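Local atomic coordinates of proton-dependent oligopeptide transporter family protein (Xanthomonas campestris, PDB entry 6EI3), a protein that probably couples the uptake of small peptides to the inward movement of protons across the bacterial membrane, as a member of the POT family within the major facilitator superfamily. Residues 246-260 with 439-453. Numbering follows the deposited sequence. Where two conformers were deposited one is given.
Sequences LGLVICLCMALVLLL and LTTTVGNLWVLLSNV. With 78M ((2S)-2,3-dihydroxypropyl(7Z)-pentadec-7-enoate), chain H; 78M ((2S)-2,3-dihydroxypropyl(7Z)-pentadec-7-enoate), chain O; 78M ((2S)-2,3-dihydroxypropyl(7Z)-pentadec-7-enoate), chain G.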
ATOM      1  N   LEU A 246     -18.980  -4.881 -12.226  1.00 52.29           N
ATOM      2  CA  LEU A 246     -17.670  -4.860 -11.560  1.00 49.18           C
ATOM      3  C   LEU A 246     -17.696  -4.453 -10.080  1.00 48.94           C
ATOM      4  O   LEU A 246     -16.759  -4.771  -9.357  1.00 48.00           O
ATOM      5  CB  LEU A 246     -16.674  -3.966 -12.331  1.00 48.69           C
ATOM      6  CG  LEU A 246     -16.253  -4.418 -13.737  1.00 53.67           C
ATOM      7  CD1 LEU A 246     -15.515  -3.308 -14.470  1.00 53.02           C
ATOM      8  CD2 LEU A 246     -15.379  -5.655 -13.689  1.00 55.08           C
ATOM      9  N   GLY A 247     -18.733  -3.741  -9.651  1.00 44.23           N
ATOM     10  CA  GLY A 247     -18.822  -3.220  -8.287  1.00 42.23           C
ATOM     11  C   GLY A 247     -18.222  -1.829  -8.231  1.00 44.35           C
ATOM     12  O   GLY A 247     -17.341  -1.502  -9.038  1.00 43.72           O
ATOM     13  N   LEU A 248     -18.705  -0.990  -7.297  1.00 39.95           N
ATOM     14  CA  LEU A 248     -18.280   0.407  -7.139  1.00 39.47           C
ATOM     15  C   LEU A 248     -16.769   0.602  -6.896  1.00 40.47           C
ATOM     16  O   LEU A 248     -16.179   1.494  -7.516  1.00 39.64           O
ATOM     17  CB  LEU A 248     -19.101   1.115  -6.038  1.00 39.77           C
ATOM     18  CG  LEU A 248     -18.939   2.647  -5.885  1.00 45.77           C
ATOM     19  CD1 LEU A 248     -19.261   3.407  -7.185  1.00 47.10           C
ATOM     20  CD2 LEU A 248     -19.801   3.172  -4.760  1.00 50.12           C
ATOM     21  N   VAL A 249     -16.156  -0.211  -6.005  1.00 33.35           N
ATOM     22  CA  VAL A 249     -14.722  -0.083  -5.674  1.00 31.93           C
ATOM     23  C   VAL A 249     -13.844  -0.235  -6.930  1.00 36.75           C
ATOM     24  O   VAL A 249     -12.957   0.592  -7.134  1.00 37.02           O
ATOM     25  CB  VAL A 249     -14.267  -0.998  -4.501  1.00 32.80           C
ATOM     26  CG1 VAL A 249     -12.760  -0.857  -4.228  1.00 31.27           C
ATOM     27  CG2 VAL A 249     -15.062  -0.681  -3.234  1.00 31.96           C
ATOM     28  N   ILE A 250     -14.108  -1.249  -7.782  1.00 33.39           N
ATOM     29  CA  ILE A 250     -13.337  -1.423  -9.025  1.00 34.02           C
ATOM     30  C   ILE A 250     -13.530  -0.227  -9.953  1.00 39.83           C
ATOM     31  O   ILE A 250     -12.546   0.315 -10.458  1.00 37.69           O
ATOM     32  CB  ILE A 250     -13.633  -2.768  -9.724  1.00 37.44           C
ATOM     33  CG1 ILE A 250     -12.975  -3.932  -8.948  1.00 36.57           C
ATOM     34  CG2 ILE A 250     -13.190  -2.761 -11.201  1.00 38.14           C
ATOM     35  CD1 ILE A 250     -13.458  -5.377  -9.379  1.00 42.88           C
ATOM     36  N   CYS A 251     -14.796   0.207 -10.138  1.00 38.78           N
ATOM     37  CA  CYS A 251     -15.111   1.331 -11.016  1.00 39.55           C
ATOM     38  C   CYS A 251     -14.431   2.611 -10.605  1.00 41.40           C
ATOM     39  O   CYS A 251     -13.896   3.289 -11.472  1.00 39.70           O
ATOM     40  CB  CYS A 251     -16.614   1.518 -11.164  1.00 41.01           C
ATOM     41  SG  CYS A 251     -17.445   0.106 -11.916  1.00 46.09           S
ATOM     42  N   LEU A 252     -14.446   2.938  -9.293  1.00 38.10           N
ATOM     43  CA  LEU A 252     -13.804   4.139  -8.765  1.00 38.88           C
ATOM     44  C   LEU A 252     -12.281   4.093  -8.996  1.00 42.26           C
ATOM     45  O   LEU A 252     -11.692   5.124  -9.332  1.00 41.54           O
ATOM     46  CB  LEU A 252     -14.134   4.333  -7.268  1.00 38.67           C
ATOM     47  CG  LEU A 252     -15.561   4.820  -6.920  1.00 44.03           C
ATOM     48  CD1 LEU A 252     -15.828   4.669  -5.426  1.00 43.49           C
ATOM     49  CD2 LEU A 252     -15.783   6.281  -7.344  1.00 45.74           C
ATOM     50  N   CYS A 253     -11.669   2.883  -8.863  1.00 38.40           N
ATOM     51  CA  CYS A 253     -10.236   2.649  -9.083  1.00 38.32           C
ATOM     52  C   CYS A 253      -9.829   2.730 -10.520  1.00 41.44           C
ATOM     53  O   CYS A 253      -8.753   3.237 -10.787  1.00 39.85           O
ATOM     54  CB  CYS A 253      -9.794   1.327  -8.479  1.00 38.58           C
ATOM     55  SG  CYS A 253      -9.698   1.358  -6.688  1.00 41.65           S
ATOM     56  N   MET A 254     -10.633   2.152 -11.440  1.00 38.74           N
ATOM     57  CA  MET A 254     -10.339   2.193 -12.873  1.00 40.18           C
ATOM     58  C   MET A 254     -10.381   3.652 -13.320  1.00 43.37           C
ATOM     59  O   MET A 254      -9.524   4.073 -14.094  1.00 43.67           O
ATOM     60  CB  MET A 254     -11.341   1.352 -13.676  1.00 43.81           C
ATOM     61  CG  MET A 254     -11.185  -0.140 -13.461  1.00 47.77           C
ATOM     62  SD  MET A 254     -12.413  -1.082 -14.395  1.00 54.92           S
ATOM     63  CE  MET A 254     -11.555  -1.264 -15.944  1.00 52.85           C
ATOM     64  N   ALA A 255     -11.350   4.431 -12.777  1.00 38.68           N
ATOM     65  CA  ALA A 255     -11.500   5.859 -13.048  1.00 38.88           C
ATOM     66  C   ALA A 255     -10.234   6.593 -12.571  1.00 41.01           C
ATOM     67  O   ALA A 255      -9.689   7.399 -13.324  1.00 41.71           O
ATOM     68  CB  ALA A 255     -12.743   6.403 -12.354  1.00 39.60           C
ATOM     69  N   LEU A 256      -9.723   6.245 -11.371  1.00 35.66           N
ATOM     70  CA  LEU A 256      -8.487   6.820 -10.821  1.00 35.06           C
ATOM     71  C   LEU A 256      -7.294   6.566 -11.754  1.00 39.46           C
ATOM     72  O   LEU A 256      -6.593   7.518 -12.092  1.00 39.92           O
ATOM     73  CB  LEU A 256      -8.218   6.332  -9.387  1.00 33.82           C
ATOM     74  CG  LEU A 256      -6.844   6.667  -8.741  1.00 38.84           C
ATOM     75  CD1 LEU A 256      -6.718   8.164  -8.378  1.00 38.59           C
ATOM     76  CD2 LEU A 256      -6.594   5.783  -7.518  1.00 39.62           C
ATOM     77  N   VAL A 257      -7.115   5.313 -12.224  1.00 35.00           N
ATOM     78  CA  VAL A 257      -6.043   4.921 -13.156  1.00 35.10           C
ATOM     79  C   VAL A 257      -6.137   5.705 -14.471  1.00 42.10           C
ATOM     80  O   VAL A 257      -5.110   6.151 -14.997  1.00 42.98           O
ATOM     81  CB  VAL A 257      -6.015   3.388 -13.377  1.00 37.56           C
ATOM     82  CG1 VAL A 257      -5.073   2.993 -14.520  1.00 37.35           C
ATOM     83  CG2 VAL A 257      -5.642   2.665 -12.080  1.00 35.55           C
ATOM     84  N   LEU A 258      -7.369   5.880 -14.989  1.00 38.48           N
ATOM     85  CA  LEU A 258      -7.618   6.650 -16.210  1.00 38.70           C
ATOM     86  C   LEU A 258      -7.239   8.110 -16.010  1.00 41.96           C
ATOM     87  O   LEU A 258      -6.515   8.660 -16.847  1.00 44.25           O
ATOM     88  CB  LEU A 258      -9.089   6.519 -16.673  1.00 39.44           C
ATOM     89  CG  LEU A 258      -9.456   5.192 -17.355  1.00 44.25           C
ATOM     90  CD1 LEU A 258     -10.953   5.031 -17.444  1.00 44.92           C
ATOM     91  CD2 LEU A 258      -8.853   5.089 -18.765  1.00 47.73           C
ATOM     92  N   LEU A 259      -7.656   8.718 -14.878  1.00 36.49           N
ATOM     93  CA  LEU A 259      -7.313  10.110 -14.562  1.00 37.87           C
ATOM     94  C   LEU A 259      -5.806  10.322 -14.409  1.00 43.15           C
ATOM     95  O   LEU A 259      -5.301  11.362 -14.833  1.00 42.25           O
ATOM     96  CB  LEU A 259      -8.042  10.622 -13.309  1.00 37.63           C
ATOM     97  CG  LEU A 259      -9.570  10.782 -13.420  1.00 42.91           C
ATOM     98  CD1 LEU A 259     -10.208  10.868 -12.029  1.00 41.83           C
ATOM     99  CD2 LEU A 259      -9.956  11.976 -14.304  1.00 45.46           C
ATOM    100  N   LEU A 260      -5.088   9.336 -13.809  1.00 39.19           N
ATOM    101  CA  LEU A 260      -3.638   9.438 -13.635  1.00 38.49           C
ATOM    102  C   LEU A 260      -2.908   9.374 -14.983  1.00 42.86           C
ATOM    103  O   LEU A 260      -2.012  10.175 -15.230  1.00 42.20           O
ATOM    104  CB  LEU A 260      -3.105   8.349 -12.666  1.00 36.98           C
ATOM    105  CG  LEU A 260      -3.485   8.505 -11.181  1.00 40.62           C
ATOM    106  CD1 LEU A 260      -3.219   7.218 -10.405  1.00 39.60           C
ATOM    107  CD2 LEU A 260      -2.758   9.692 -10.527  1.00 42.38           C
ATOM    108  N   LEU A 439      -0.877   5.586  -3.671  1.00 24.39           N
ATOM    109  CA  LEU A 439      -1.697   5.173  -4.800  1.00 25.66           C
ATOM    110  C   LEU A 439      -1.126   3.939  -5.518  1.00 29.30           C
ATOM    111  O   LEU A 439      -1.882   3.246  -6.180  1.00 29.38           O
ATOM    112  CB  LEU A 439      -1.930   6.334  -5.790  1.00 26.78           C
ATOM    113  CG  LEU A 439      -2.752   7.523  -5.259  1.00 32.96           C
ATOM    114  CD1 LEU A 439      -2.831   8.637  -6.311  1.00 33.16           C
ATOM    115  CD2 LEU A 439      -4.164   7.092  -4.799  1.00 37.41           C
ATOM    116  N   THR A 440       0.201   3.687  -5.401  1.00 25.54           N
ATOM    117  CA  THR A 440       0.876   2.518  -5.981  1.00 25.49           C
ATOM    118  C   THR A 440       0.294   1.242  -5.349  1.00 27.37           C
ATOM    119  O   THR A 440      -0.005   0.293  -6.070  1.00 27.13           O
ATOM    120  CB  THR A 440       2.407   2.672  -5.874  1.00 31.34           C
ATOM    121  OG1 THR A 440       2.763   3.877  -6.534  1.00 28.22           O
ATOM    122  CG2 THR A 440       3.169   1.542  -6.520  1.00 30.74           C
ATOM    123  N   THR A 441       0.085   1.250  -4.014  1.00 23.08           N
ATOM    124  CA  THR A 441      -0.561   0.146  -3.286  1.00 22.37           C
ATOM    125  C   THR A 441      -2.024   0.065  -3.690  1.00 25.95           C
ATOM    126  O   THR A 441      -2.498  -1.041  -3.939  1.00 25.47           O
ATOM    127  CB  THR A 441      -0.456   0.359  -1.775  1.00 28.22           C
ATOM    128  OG1 THR A 441       0.910   0.245  -1.415  1.00 29.88           O
ATOM    129  CG2 THR A 441      -1.278  -0.674  -0.972  1.00 25.11           C
ATOM    130  N   THR A 442      -2.751   1.225  -3.754  1.00 23.29           N
ATOM    131  CA  THR A 442      -4.168   1.226  -4.167  1.00 23.38           C
ATOM    132  C   THR A 442      -4.281   0.491  -5.509  1.00 28.13           C
ATOM    133  O   THR A 442      -5.074  -0.444  -5.615  1.00 28.32           O
ATOM    134  CB  THR A 442      -4.741   2.671  -4.259  1.00 29.12           C
ATOM    135  OG1 THR A 442      -4.863   3.213  -2.950  1.00 31.55           O
ATOM    136  CG2 THR A 442      -6.126   2.737  -4.924  1.00 25.30           C
ATOM    137  N   VAL A 443      -3.458   0.896  -6.514  1.00 25.26           N
ATOM    138  CA  VAL A 443      -3.511   0.328  -7.874  1.00 24.94           C
ATOM    139  C   VAL A 443      -3.087  -1.169  -7.877  1.00 29.00           C
ATOM    140  O   VAL A 443      -3.773  -1.963  -8.517  1.00 29.62           O
ATOM    141  CB  VAL A 443      -2.780   1.206  -8.924  1.00 28.89           C
ATOM    142  CG1 VAL A 443      -2.809   0.577 -10.320  1.00 28.70           C
ATOM    143  CG2 VAL A 443      -3.403   2.602  -8.978  1.00 28.96           C
ATOM    144  N   GLY A 444      -2.054  -1.559  -7.117  1.00 24.25           N
ATOM    145  CA  GLY A 444      -1.702  -2.974  -7.021  1.00 24.02           C
ATOM    146  C   GLY A 444      -2.852  -3.832  -6.491  1.00 28.20           C
ATOM    147  O   GLY A 444      -3.076  -4.950  -6.971  1.00 27.29           O
ATOM    148  N   ASN A 445      -3.625  -3.305  -5.518  1.00 23.97           N
ATOM    149  CA  ASN A 445      -4.793  -3.995  -4.970  1.00 23.20           C
ATOM    150  C   ASN A 445      -5.933  -4.059  -5.973  1.00 28.41           C
ATOM    151  O   ASN A 445      -6.649  -5.054  -5.989  1.00 28.59           O
ATOM    152  CB  ASN A 445      -5.227  -3.408  -3.612  1.00 22.20           C
ATOM    153  CG  ASN A 445      -4.320  -3.878  -2.512  1.00 37.43           C
ATOM    154  OD1 ASN A 445      -4.559  -4.905  -1.878  1.00 28.47           O
ATOM    155  ND2 ASN A 445      -3.195  -3.216  -2.349  1.00 25.51           N
ATOM    156  N   LEU A 446      -6.043  -3.055  -6.877  1.00 26.39           N
ATOM    157  CA  LEU A 446      -7.032  -3.072  -7.947  1.00 26.79           C
ATOM    158  C   LEU A 446      -6.755  -4.269  -8.861  1.00 32.96           C
ATOM    159  O   LEU A 446      -7.718  -4.951  -9.239  1.00 31.73           O
ATOM    160  CB  LEU A 446      -7.045  -1.756  -8.770  1.00 26.76           C
ATOM    161  CG  LEU A 446      -7.808  -1.767 -10.117  1.00 30.86           C
ATOM    162  CD1 LEU A 446      -9.329  -1.999  -9.931  1.00 29.58           C
ATOM    163  CD2 LEU A 446      -7.523  -0.490 -10.950  1.00 32.31           C
ATOM    164  N   TRP A 447      -5.455  -4.536  -9.204  1.00 28.13           N
ATOM    165  CA  TRP A 447      -5.141  -5.668 -10.088  1.00 28.62           C
ATOM    166  C   TRP A 447      -5.625  -7.002  -9.502  1.00 31.53           C
ATOM    167  O   TRP A 447      -5.977  -7.895 -10.266  1.00 31.30           O
ATOM    168  CB  TRP A 447      -3.645  -5.740 -10.471  1.00 26.90           C
ATOM    169  CG  TRP A 447      -3.030  -4.484 -11.038  1.00 27.63           C
ATOM    170  CD1 TRP A 447      -1.788  -3.999 -10.761  1.00 30.01           C
ATOM    171  CD2 TRP A 447      -3.625  -3.561 -11.967  1.00 28.12           C
ATOM    172  NE1 TRP A 447      -1.559  -2.846 -11.473  1.00 29.92           N
ATOM    173  CE2 TRP A 447      -2.668  -2.554 -12.224  1.00 31.87           C
ATOM    174  CE3 TRP A 447      -4.863  -3.502 -12.637  1.00 30.44           C
ATOM    175  CZ2 TRP A 447      -2.912  -1.494 -13.106  1.00 31.65           C
ATOM    176  CZ3 TRP A 447      -5.111  -2.444 -13.498  1.00 33.32           C
ATOM    177  CH2 TRP A 447      -4.150  -1.441 -13.708  1.00 33.91           C
ATOM    178  N   VAL A 448      -5.618  -7.137  -8.152  1.00 27.81           N
ATOM    179  CA  VAL A 448      -6.095  -8.348  -7.469  1.00 26.73           C
ATOM    180  C   VAL A 448      -7.620  -8.433  -7.665  1.00 30.90           C
ATOM    181  O   VAL A 448      -8.132  -9.484  -8.054  1.00 31.34           O
ATOM    182  CB  VAL A 448      -5.726  -8.378  -5.962  1.00 29.72           C
ATOM    183  CG1 VAL A 448      -6.253  -9.654  -5.296  1.00 28.62           C
ATOM    184  CG2 VAL A 448      -4.223  -8.223  -5.738  1.00 28.60           C
ATOM    185  N   LEU A 449      -8.344  -7.320  -7.405  1.00 27.33           N
ATOM    186  CA  LEU A 449      -9.798  -7.266  -7.589  1.00 27.98           C
ATOM    187  C   LEU A 449     -10.186  -7.621  -9.018  1.00 33.43           C
ATOM    188  O   LEU A 449     -11.119  -8.406  -9.216  1.00 33.68           O
ATOM    189  CB  LEU A 449     -10.352  -5.885  -7.243  1.00 27.55           C
ATOM    190  CG  LEU A 449     -10.280  -5.407  -5.783  1.00 29.40           C
ATOM    191  CD1 LEU A 449     -11.141  -4.147  -5.611  1.00 28.44           C
ATOM    192  CD2 LEU A 449     -10.780  -6.499  -4.807  1.00 26.45           C
ATOM    193  N   LEU A 450      -9.429  -7.102 -10.011  1.00 30.94           N
ATOM    194  CA  LEU A 450      -9.676  -7.379 -11.433  1.00 32.86           C
ATOM    195  C   LEU A 450      -9.467  -8.839 -11.784  1.00 38.26           C
ATOM    196  O   LEU A 450     -10.237  -9.387 -12.570  1.00 36.86           O
ATOM    197  CB  LEU A 450      -8.848  -6.467 -12.349  1.00 33.20           C
ATOM    198  CG  LEU A 450      -9.414  -5.056 -12.573  1.00 37.97           C
ATOM    199  CD1 LEU A 450      -8.496  -4.233 -13.487  1.00 37.88           C
ATOM    200  CD2 LEU A 450     -10.841  -5.094 -13.154  1.00 39.62           C
ATOM    201  N   SER A 451      -8.444  -9.482 -11.175  1.00 38.05           N
ATOM    202  CA  SER A 451      -8.171 -10.912 -11.386  1.00 39.67           C
ATOM    203  C   SER A 451      -9.313 -11.806 -10.858  1.00 47.31           C
ATOM    204  O   SER A 451      -9.579 -12.833 -11.479  1.00 48.16           O
ATOM    205  CB  SER A 451      -6.837 -11.328 -10.782  1.00 40.64           C
ATOM    206  OG  SER A 451      -6.928 -11.443  -9.369  1.00 45.49           O
ATOM    207  N   ASN A 452      -9.971 -11.398  -9.742  0.50 44.00           N
ATOM    208  CA  ASN A 452     -11.109 -12.081  -9.109  0.50 44.58           C
ATOM    209  C   ASN A 452     -12.307 -12.133 -10.036  0.50 51.84           C
ATOM    210  O   ASN A 452     -13.048 -13.114 -10.025  0.50 53.59           O
ATOM    211  CB  ASN A 452     -11.544 -11.342  -7.828  0.50 40.74           C
ATOM    212  CG  ASN A 452     -10.999 -11.878  -6.528  0.50 44.21           C
ATOM    213  OD1 ASN A 452     -10.427 -12.977  -6.460  0.50 37.86           O
ATOM    214  ND2 ASN A 452     -11.186 -11.097  -5.460  0.50 23.14           N
ATOM    215  N   VAL A 453     -12.529 -11.045 -10.789  1.00 48.99           N
ATOM    216  CA  VAL A 453     -13.648 -10.882 -11.720  1.00 50.43           C
ATOM    217  C   VAL A 453     -13.371 -11.747 -12.954  1.00 54.52           C
ATOM    218  O   VAL A 453     -14.248 -12.506 -13.370  1.00 54.77           O
ATOM    219  CB  VAL A 453     -13.879  -9.386 -12.085  1.00 54.60           C
ATOM    220  CG1 VAL A 453     -14.859  -9.241 -13.250  1.00 55.94           C
ATOM    221  CG2 VAL A 453     -14.366  -8.596 -10.872  1.00 53.51           C
TER
HETATM  222  O21 78M H 607     -21.866 -10.279  -9.876  1.00107.70           O
HETATM  223  C20 78M H 607     -21.694  -8.869  -9.928  1.00108.55           C
HETATM  224  C18 78M H 607     -20.377  -8.444  -9.319  1.00108.39           C
HETATM  225  O19 78M H 607     -19.305  -9.198  -9.894  1.00108.27           O
HETATM  226  C17 78M H 607     -20.342  -8.578  -7.812  1.00108.36           C
HETATM  227  O2  78M H 607     -21.206  -7.534  -7.295  1.00109.65           O
HETATM  228  C1  78M H 607     -20.648  -6.422  -6.795  1.00108.75           C
HETATM  229  O1  78M H 607     -19.459  -6.230  -6.732  1.00108.21           O
HETATM  230  C2  78M H 607     -21.699  -5.451  -6.337  1.00108.31           C
HETATM  231  C3  78M H 607     -21.551  -5.026  -4.880  1.00106.65           C
HETATM  232  C4  78M H 607     -20.668  -3.798  -4.697  1.00104.36           C
HETATM  233  C5  78M H 607     -20.482  -3.388  -3.245  1.00101.31           C
HETATM  234  C6  78M H 607     -19.983  -1.958  -3.054  1.00 98.32           C
HETATM  235  C7  78M H 607     -19.534  -1.703  -1.645  1.00 94.44           C
HETATM  236  C8  78M H 607     -18.885  -0.647  -1.170  1.00 90.77           C
HETATM  237  C9  78M H 607     -18.435   0.577  -1.911  1.00 88.06           C
HETATM  238  C10 78M H 607     -17.899   1.646  -0.961  1.00 85.57           C
HETATM  239  C11 78M H 607     -17.603   2.981  -1.624  1.00 83.93           C
HETATM  240  C12 78M H 607     -17.301   4.102  -0.641  1.00 82.12           C
HETATM  241  C13 78M H 607     -17.212   5.492  -1.258  1.00 81.97           C
HETATM  242  C15 78M H 607     -15.781   7.286  -2.314  1.00 80.77           C
HETATM  243  C14 78M H 607     -15.839   5.875  -1.784  1.00 80.33           C
HETATM  244  O21 78M O 614       9.683   8.609 -19.362  1.00 83.47           O
HETATM  245  C20 78M O 614       8.690   9.542 -18.967  1.00 84.03           C
HETATM  246  C18 78M O 614       7.318   9.109 -19.428  1.00 85.43           C
HETATM  247  O19 78M O 614       7.300   8.964 -20.850  1.00 87.76           O
HETATM  248  C17 78M O 614       6.236  10.069 -19.000  1.00 86.92           C
HETATM  249  O2  78M O 614       4.994   9.333 -19.091  1.00 88.32           O
HETATM  250  C1  78M O 614       3.914   9.841 -18.484  1.00 89.09           C
HETATM  251  O1  78M O 614       3.865  10.945 -18.006  1.00 89.50           O
HETATM  252  C2  78M O 614       2.784   8.853 -18.467  1.00 89.28           C
HETATM  253  C3  78M O 614       2.364   8.447 -17.061  1.00 88.35           C
HETATM  254  C4  78M O 614       2.040   6.964 -16.942  1.00 88.15           C
HETATM  255  C5  78M O 614       0.590   6.650 -16.609  1.00 88.50           C
HETATM  256  C6  78M O 614       0.221   6.800 -15.128  1.00 88.16           C
HETATM  257  C7  78M O 614       0.090   5.480 -14.440  1.00 87.45           C
HETATM  258  C8  78M O 614      -1.026   4.920 -14.004  1.00 86.93           C
HETATM  259  C9  78M O 614      -1.138   3.589 -13.318  1.00 85.51           C
HETATM  260  C10 78M O 614      -1.317   2.454 -14.331  1.00 86.00           C
HETATM  261  C11 78M O 614      -0.426   1.247 -14.096  1.00 84.24           C
HETATM  262  C12 78M O 614      -0.047   0.520 -15.381  1.00 83.89           C
HETATM  263  C13 78M O 614       0.978  -0.596 -15.230  1.00 81.29           C
HETATM  264  C15 78M O 614       1.383  -3.053 -14.888  1.00 77.48           C
HETATM  265  C14 78M O 614       0.417  -1.913 -14.725  1.00 78.32           C
HETATM  266  O21 78M G 606     -19.079  -9.002  -4.176  1.00 68.54           O
HETATM  267  C20 78M G 606     -19.872  -8.191  -3.317  1.00 70.07           C
HETATM  268  C18 78M G 606     -19.070  -7.745  -2.115  1.00 71.26           C
HETATM  269  O19 78M G 606     -18.889  -8.836  -1.208  1.00 69.21           O
HETATM  270  C17 78M G 606     -19.696  -6.576  -1.386  1.00 73.95           C
HETATM  271  O2  78M G 606     -18.650  -5.592  -1.177  1.00 74.17           O
HETATM  272  C1  78M G 606     -17.968  -5.615  -0.023  1.00 71.96           C
HETATM  273  O1  78M G 606     -18.071  -6.482   0.801  1.00 74.47           O
HETATM  274  C2  78M G 606     -17.039  -4.445   0.085  1.00 67.52           C
HETATM  275  C3  78M G 606     -16.836  -3.931   1.502  1.00 62.63           C
HETATM  276  C4  78M G 606     -15.444  -3.369   1.692  1.00 59.99           C
HETATM  277  C5  78M G 606     -15.285  -2.436   2.873  1.00 58.49           C
HETATM  278  C6  78M G 606     -14.064  -1.526   2.765  1.00 58.40           C
HETATM  279  C7  78M G 606     -14.313  -0.307   1.936  1.00 59.46           C
HETATM  280  C8  78M G 606     -13.456   0.668   1.696  1.00 59.18           C
HETATM  281  C9  78M G 606     -13.723   1.896   0.885  1.00 59.20           C
HETATM  282  C10 78M G 606     -13.175   1.818  -0.533  1.00 58.75           C
HETATM  283  C11 78M G 606     -13.034   3.173  -1.212  1.00 57.67           C
HETATM  284  C12 78M G 606     -12.468   3.068  -2.611  1.00 56.44           C
HETATM  285  C13 78M G 606     -12.006   4.371  -3.231  1.00 55.47           C
HETATM  286  C15 78M G 606     -10.971   5.431  -5.278  1.00 58.35           C
HETATM  287  C14 78M G 606     -11.267   4.155  -4.534  1.00 56.08           C
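The indole of Trp447 and the side chain of Val257 touch the same lipid, the 78M molecule of chain O. The indole has the carbonyl O of Val443 3.5 Å above one face, offset toward the rim; Leu450 CD1 and lipid C11 lie in plane at its edge. Lipid C14 approaches Trp447 CZ2 obliquely, while C10 of the same lipid lies 3.8 Å from Val257 CG1. Outside the pair, Trp447 NE1 hydrogen-bonds Thr300 OG1 of helix 281-306, which limits the turning of the ring. The amide of Asn445, turned away from the interface, sends ND2 straight to Thr441 O (171° at the hydrogen), from above that carbonyl's plane; Asp307 and His52 bind the same amide. No hydrogen bond crosses between the helices; the contact is mainly apolar side-chain packing, knobs-into-holes. Ile250 enters among Leu446, Leu449, Leu450 and Val453: CG1 lies 3.7 Å from Leu449 CB, CD1 slides past Val453 CG2, and CG2, placed anti to the backbone N, reaches Leu450 CD2. The axes of 248-260 and 439-453 approach to 10.3 Å and cross at -130°. Helix 248-270 and its neighbour 224-239 are consistent with the extra helical hairpin that links the two six-helix bundles in bacterial POT transporters, here laid against helix 430-456. In the reciprocal hole, Leu446 stands among Ile250, Cys253, Met254 and Val257; its CD1 is 3.7 Å from Cys253 CB and its CD2 3.8 Å from Val257 CG2. Toward Leu439, Leu256 CD2 rests against both Leu439 CD2 and Thr442 CG2, and at the other end the side chains of Leu246 and Val453 cross at about a right angle, CD2 to CG1 3.7 Å.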